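Local coordinates for RabGAP/TBC protein (Chlamydomonas reinhardtii, PDB 4P17), which probably acts as a GTPase-activating protein for Rab GTPases in the flagellum, through an all-helical TBC domain, at residues 200-208 / 225-233. Residues are numbered along the deposited sequence; the frame is centred on the assembly and turned at random.
Sequences MRALDELIG and ISMLATDWY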
ATOM      1  N   MET A 200       1.589  16.026   2.092  1.00 27.28           N
ATOM      2  CA  MET A 200       0.822  16.807   1.124  1.00 20.40           C
ATOM      3  C   MET A 200       1.568  18.091   0.775  1.00 16.61           C
ATOM      4  O   MET A 200       1.559  18.548  -0.369  1.00 14.42           O
ATOM      5  CB  MET A 200      -0.569  17.118   1.692  1.00 12.85           C
ATOM      6  CG  MET A 200      -1.634  17.431   0.653  1.00 21.74           C
ATOM      7  SD  MET A 200      -2.141  16.010  -0.342  1.00 23.21           S
ATOM      8  CE  MET A 200      -3.046  15.030   0.841  1.00 25.67           C
ATOM      9  N   ARG A 201       2.239  18.672   1.765  1.00 19.74           N
ATOM     10  CA  ARG A 201       3.160  19.779   1.515  1.00 12.59           C
ATOM     11  C   ARG A 201       4.168  19.397   0.447  1.00  9.24           C
ATOM     12  O   ARG A 201       4.498  20.178  -0.458  1.00 15.33           O
ATOM     13  CB  ARG A 201       3.910  20.159   2.797  1.00 18.26           C
ATOM     14  N   ALA A 202       4.675  18.183   0.567  1.00 13.69           N
ATOM     15  CA  ALA A 202       5.739  17.745  -0.299  1.00 12.61           C
ATOM     16  C   ALA A 202       5.196  17.590  -1.720  1.00 12.87           C
ATOM     17  O   ALA A 202       5.806  18.032  -2.699  1.00  8.48           O
ATOM     18  CB  ALA A 202       6.340  16.428   0.226  1.00 13.74           C
ATOM     19  N   LEU A 203       4.038  16.950  -1.829  1.00 15.45           N
ATOM     20  CA  LEU A 203       3.447  16.710  -3.127  1.00 14.47           C
ATOM     21  C   LEU A 203       3.121  18.027  -3.863  1.00 10.51           C
ATOM     22  O   LEU A 203       3.373  18.166  -5.068  1.00  8.86           O
ATOM     23  CB  LEU A 203       2.184  15.845  -2.948  1.00 11.78           C
ATOM     24  CG  LEU A 203       1.463  15.426  -4.223  1.00  8.18           C
ATOM     25  CD1 LEU A 203       2.400  14.669  -5.167  1.00  6.71           C
ATOM     26  CD2 LEU A 203       0.237  14.598  -3.887  1.00 11.41           C
ATOM     27  N   ASP A 204       2.555  19.005  -3.167  1.00 12.04           N
ATOM     28  CA  ASP A 204       2.225  20.273  -3.823  1.00 13.12           C
ATOM     29  C   ASP A 204       3.518  20.960  -4.297  1.00 14.08           C
ATOM     30  O   ASP A 204       3.561  21.551  -5.368  1.00 12.81           O
ATOM     31  CB  ASP A 204       1.440  21.187  -2.875  1.00 21.29           C
ATOM     32  CG  ASP A 204       0.733  22.337  -3.594  1.00 33.03           C
ATOM     33  OD1 ASP A 204       0.225  22.167  -4.733  1.00 26.81           O
ATOM     34  OD2 ASP A 204       0.682  23.429  -2.999  1.00 38.53           O
ATOM     35  N   GLU A 205       4.582  20.864  -3.508  1.00 10.69           N
ATOM     36  CA  GLU A 205       5.855  21.442  -3.915  1.00 10.67           C
ATOM     37  C   GLU A 205       6.339  20.720  -5.137  1.00 11.62           C
ATOM     38  O   GLU A 205       6.731  21.354  -6.132  1.00 10.17           O
ATOM     39  CB  GLU A 205       6.921  21.350  -2.818  1.00 16.30           C
ATOM     40  CG  GLU A 205       8.267  21.953  -3.227  1.00  9.92           C
ATOM     41  CD  GLU A 205       8.202  23.467  -3.396  1.00 21.31           C
ATOM     42  OE1 GLU A 205       7.357  24.106  -2.741  1.00 34.03           O
ATOM     43  OE2 GLU A 205       8.989  24.009  -4.201  1.00 28.81           O
ATOM     44  N   LEU A 206       6.326  19.386  -5.074  1.00  4.71           N
ATOM     45  CA  LEU A 206       6.813  18.619  -6.207  1.00 11.31           C
ATOM     46  C   LEU A 206       6.027  18.906  -7.474  1.00  8.77           C
ATOM     47  O   LEU A 206       6.601  18.920  -8.546  1.00  8.88           O
ATOM     48  CB  LEU A 206       6.771  17.123  -5.903  1.00 18.21           C
ATOM     49  CG  LEU A 206       7.854  16.698  -4.917  1.00  7.74           C
ATOM     50  CD1 LEU A 206       7.512  15.303  -4.320  1.00 10.74           C
ATOM     51  CD2 LEU A 206       9.193  16.691  -5.614  1.00 11.67           C
ATOM     52  N   ILE A 207       4.722  19.111  -7.346  1.00 11.39           N
ATOM     53  CA  ILE A 207       3.896  19.435  -8.514  1.00  9.87           C
ATOM     54  C   ILE A 207       4.401  20.744  -9.104  1.00  9.44           C
ATOM     55  O   ILE A 207       4.601  20.859 -10.319  1.00  7.31           O
ATOM     56  CB  ILE A 207       2.386  19.536  -8.126  1.00 18.24           C
ATOM     57  CG1 ILE A 207       1.824  18.145  -7.822  1.00 11.36           C
ATOM     58  CG2 ILE A 207       1.528  20.172  -9.259  1.00 15.62           C
ATOM     59  CD1 ILE A 207       0.498  18.194  -7.095  1.00 12.77           C
ATOM     60  N   GLY A 208       4.629  21.736  -8.240  1.00  9.82           N
ATOM     61  CA  GLY A 208       5.042  23.042  -8.720  1.00 13.02           C
ATOM     62  C   GLY A 208       6.423  23.021  -9.370  1.00 15.44           C
ATOM     63  O   GLY A 208       6.688  23.738 -10.347  1.00 20.73           O
ATOM     64  N   ILE A 225      -5.239  19.086  -4.389  1.00  8.45           N
ATOM     65  CA  ILE A 225      -4.688  17.737  -4.605  1.00 15.16           C
ATOM     66  C   ILE A 225      -5.033  16.806  -3.431  1.00 10.24           C
ATOM     67  O   ILE A 225      -5.034  15.582  -3.563  1.00 12.11           O
ATOM     68  CB  ILE A 225      -3.139  17.775  -4.825  1.00 11.97           C
ATOM     69  CG1 ILE A 225      -2.555  16.361  -5.026  1.00 15.22           C
ATOM     70  CG2 ILE A 225      -2.431  18.455  -3.677  1.00 22.46           C
ATOM     71  CD1 ILE A 225      -3.060  15.660  -6.236  1.00 13.02           C
ATOM     72  N   SER A 226      -5.343  17.386  -2.286  1.00 15.07           N
ATOM     73  CA  SER A 226      -5.605  16.565  -1.107  1.00 12.94           C
ATOM     74  C   SER A 226      -6.912  15.788  -1.262  1.00 16.09           C
ATOM     75  O   SER A 226      -7.133  14.781  -0.567  1.00 16.15           O
ATOM     76  CB  SER A 226      -5.628  17.431   0.147  1.00 16.56           C
ATOM     77  OG  SER A 226      -6.571  18.487   0.033  1.00 29.09           O
ATOM     78  N   MET A 227      -7.762  16.238  -2.187  1.00  9.76           N
ATOM     79  CA  MET A 227      -9.009  15.517  -2.483  1.00 17.81           C
ATOM     80  C   MET A 227      -8.754  14.172  -3.128  1.00 24.04           C
ATOM     81  O   MET A 227      -9.534  13.218  -2.952  1.00 17.68           O
ATOM     82  CB  MET A 227      -9.901  16.346  -3.393  1.00 28.91           C
ATOM     83  CG  MET A 227     -10.568  17.483  -2.675  1.00 28.33           C
ATOM     84  SD  MET A 227     -12.045  17.951  -3.580  1.00 29.55           S
ATOM     85  CE  MET A 227     -12.698  19.214  -2.500  1.00 21.87           C
ATOM     86  N   LEU A 228      -7.658  14.093  -3.872  1.00 16.33           N
ATOM     87  CA  LEU A 228      -7.255  12.848  -4.521  1.00 17.64           C
ATOM     88  C   LEU A 228      -6.281  12.048  -3.671  1.00 22.88           C
ATOM     89  O   LEU A 228      -6.460  10.829  -3.495  1.00 18.86           O
ATOM     90  CB  LEU A 228      -6.623  13.142  -5.894  1.00 18.98           C
ATOM     91  N   ALA A 229      -5.270  12.731  -3.120  1.00 11.57           N
ATOM     92  CA  ALA A 229      -4.116  12.053  -2.533  1.00 15.34           C
ATOM     93  C   ALA A 229      -4.308  11.715  -1.059  1.00 14.91           C
ATOM     94  O   ALA A 229      -3.503  10.979  -0.474  1.00 14.45           O
ATOM     95  CB  ALA A 229      -2.855  12.916  -2.716  1.00 14.42           C
ATOM     96  N   THR A 230      -5.341  12.283  -0.440  1.00 14.87           N
ATOM     97  CA  THR A 230      -5.642  11.961   0.956  1.00 17.18           C
ATOM     98  C   THR A 230      -5.882  10.482   1.056  1.00 12.82           C
ATOM     99  O   THR A 230      -5.222   9.813   1.845  1.00 18.61           O
ATOM    100  CB  THR A 230      -6.868  12.710   1.500  1.00 25.60           C
ATOM    101  OG1 THR A 230      -6.535  14.089   1.691  1.00 23.83           O
ATOM    102  CG2 THR A 230      -7.322  12.109   2.840  1.00 25.86           C
ATOM    103  N   ASP A 231      -6.793   9.943   0.247  1.00 23.34           N
ATOM    104  CA  ASP A 231      -7.006   8.502   0.291  1.00 27.14           C
ATOM    105  C   ASP A 231      -5.749   7.773  -0.167  1.00 16.96           C
ATOM    106  O   ASP A 231      -5.485   6.660   0.266  1.00 16.91           O
ATOM    107  CB  ASP A 231      -8.196   8.074  -0.566  1.00 33.34           C
ATOM    108  CG  ASP A 231      -9.535   8.530   0.008  1.00 31.15           C
ATOM    109  OD1 ASP A 231      -9.652   8.718   1.247  1.00 37.09           O
ATOM    110  OD2 ASP A 231     -10.479   8.702  -0.788  1.00 42.04           O
ATOM    111  N   TRP A 232      -4.961   8.375  -1.051  1.00 10.16           N
ATOM    112  CA  TRP A 232      -3.786   7.671  -1.519  1.00  7.55           C
ATOM    113  C   TRP A 232      -2.902   7.402  -0.324  1.00  8.58           C
ATOM    114  O   TRP A 232      -2.361   6.303  -0.142  1.00 13.93           O
ATOM    115  CB  TRP A 232      -3.005   8.461  -2.551  1.00 10.67           C
ATOM    116  CG  TRP A 232      -3.623   8.497  -3.898  1.00  9.55           C
ATOM    117  CD1 TRP A 232      -4.722   7.801  -4.342  1.00 12.55           C
ATOM    118  CD2 TRP A 232      -3.168   9.271  -5.004  1.00 10.77           C
ATOM    119  NE1 TRP A 232      -4.963   8.091  -5.658  1.00 17.53           N
ATOM    120  CE2 TRP A 232      -4.023   8.989  -6.091  1.00  9.04           C
ATOM    121  CE3 TRP A 232      -2.112  10.172  -5.186  1.00 21.15           C
ATOM    122  CZ2 TRP A 232      -3.871   9.593  -7.334  1.00  4.90           C
ATOM    123  CZ3 TRP A 232      -1.963  10.772  -6.432  1.00 18.87           C
ATOM    124  CH2 TRP A 232      -2.848  10.482  -7.483  1.00 13.36           C
ATOM    125  N   TYR A 233      -2.742   8.436   0.480  1.00  7.79           N
ATOM    126  CA  TYR A 233      -1.814   8.396   1.569  1.00  9.69           C
ATOM    127  C   TYR A 233      -2.340   7.576   2.735  1.00  8.35           C
ATOM    128  O   TYR A 233      -1.658   6.658   3.236  1.00  8.73           O
ATOM    129  CB  TYR A 233      -1.552   9.791   2.025  1.00 10.79           C
ATOM    130  CG  TYR A 233      -0.662  10.609   1.139  1.00  6.95           C
ATOM    131  CD1 TYR A 233       0.085  10.051   0.124  1.00  7.69           C
ATOM    132  CD2 TYR A 233      -0.551  11.968   1.372  1.00 18.25           C
ATOM    133  CE1 TYR A 233       0.947  10.844  -0.626  1.00 14.45           C
ATOM    134  CE2 TYR A 233       0.274  12.744   0.642  1.00 14.73           C
ATOM    135  CZ  TYR A 233       1.016  12.205  -0.353  1.00 10.95           C
ATOM    136  OH  TYR A 233       1.868  13.063  -1.037  1.00  9.72           O
TER
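Within the all-helical TBC domain, M200, next to helix 201-210, and the first two turns of that helix pack against segment 225-233 through a Met-aromatic contact and a small apolar cluster; no hydrogen bond links segments 200-208 and 225-233. M200, the first modelled residue after a gap in the chain, lays its thioether across the opening turns of helix 226-234. CG stands anti to the backbone N (chi1 -157°), and bends at chi2 and chi3 bring M200 CE against S226 CA at 3.6 Å. SD of M200 lies 4.0 Å from A229 CB and obliquely off the Y233 ring, 5.2 Å from its centroid and 55° from the ring normal. The same tyrosine turns its edge to the M200 backbone, Y233 CE2 standing 3.8 Å from M200 N. Cutting M200 back to an alanine is likely to leave a gap beside S226 and A229 and to deprive the Y233 ring of its sulfur neighbour. One turn on, L203 crosses I225 at about a right angle, and its CD2 presses tightly on I225 CG1 at 3.5 Å while also meeting A229 CB. L203 CB lies 3.4 Å from Y233 OH, and the contact buries this hydroxyl without a hydrogen-bond partner in the model. I207 continues the row, meeting I225 tip to tip, with I207 CD1 4.1 Å from I225 CG1. Helix 259-271 extends the cluster, F262 touching Y233 and L269 touching I207, while F218 of helix 212-221 also packs on I207. D204 OD1 is hydrogen-bonded to Q215, tying helix 201-210 to the helix that follows it. M200, L203 and I207, spaced i, i+3 and i+7, thus form a helix-to-helix interface toward the outside of the all-alpha Rab-GTPase-TBC fold.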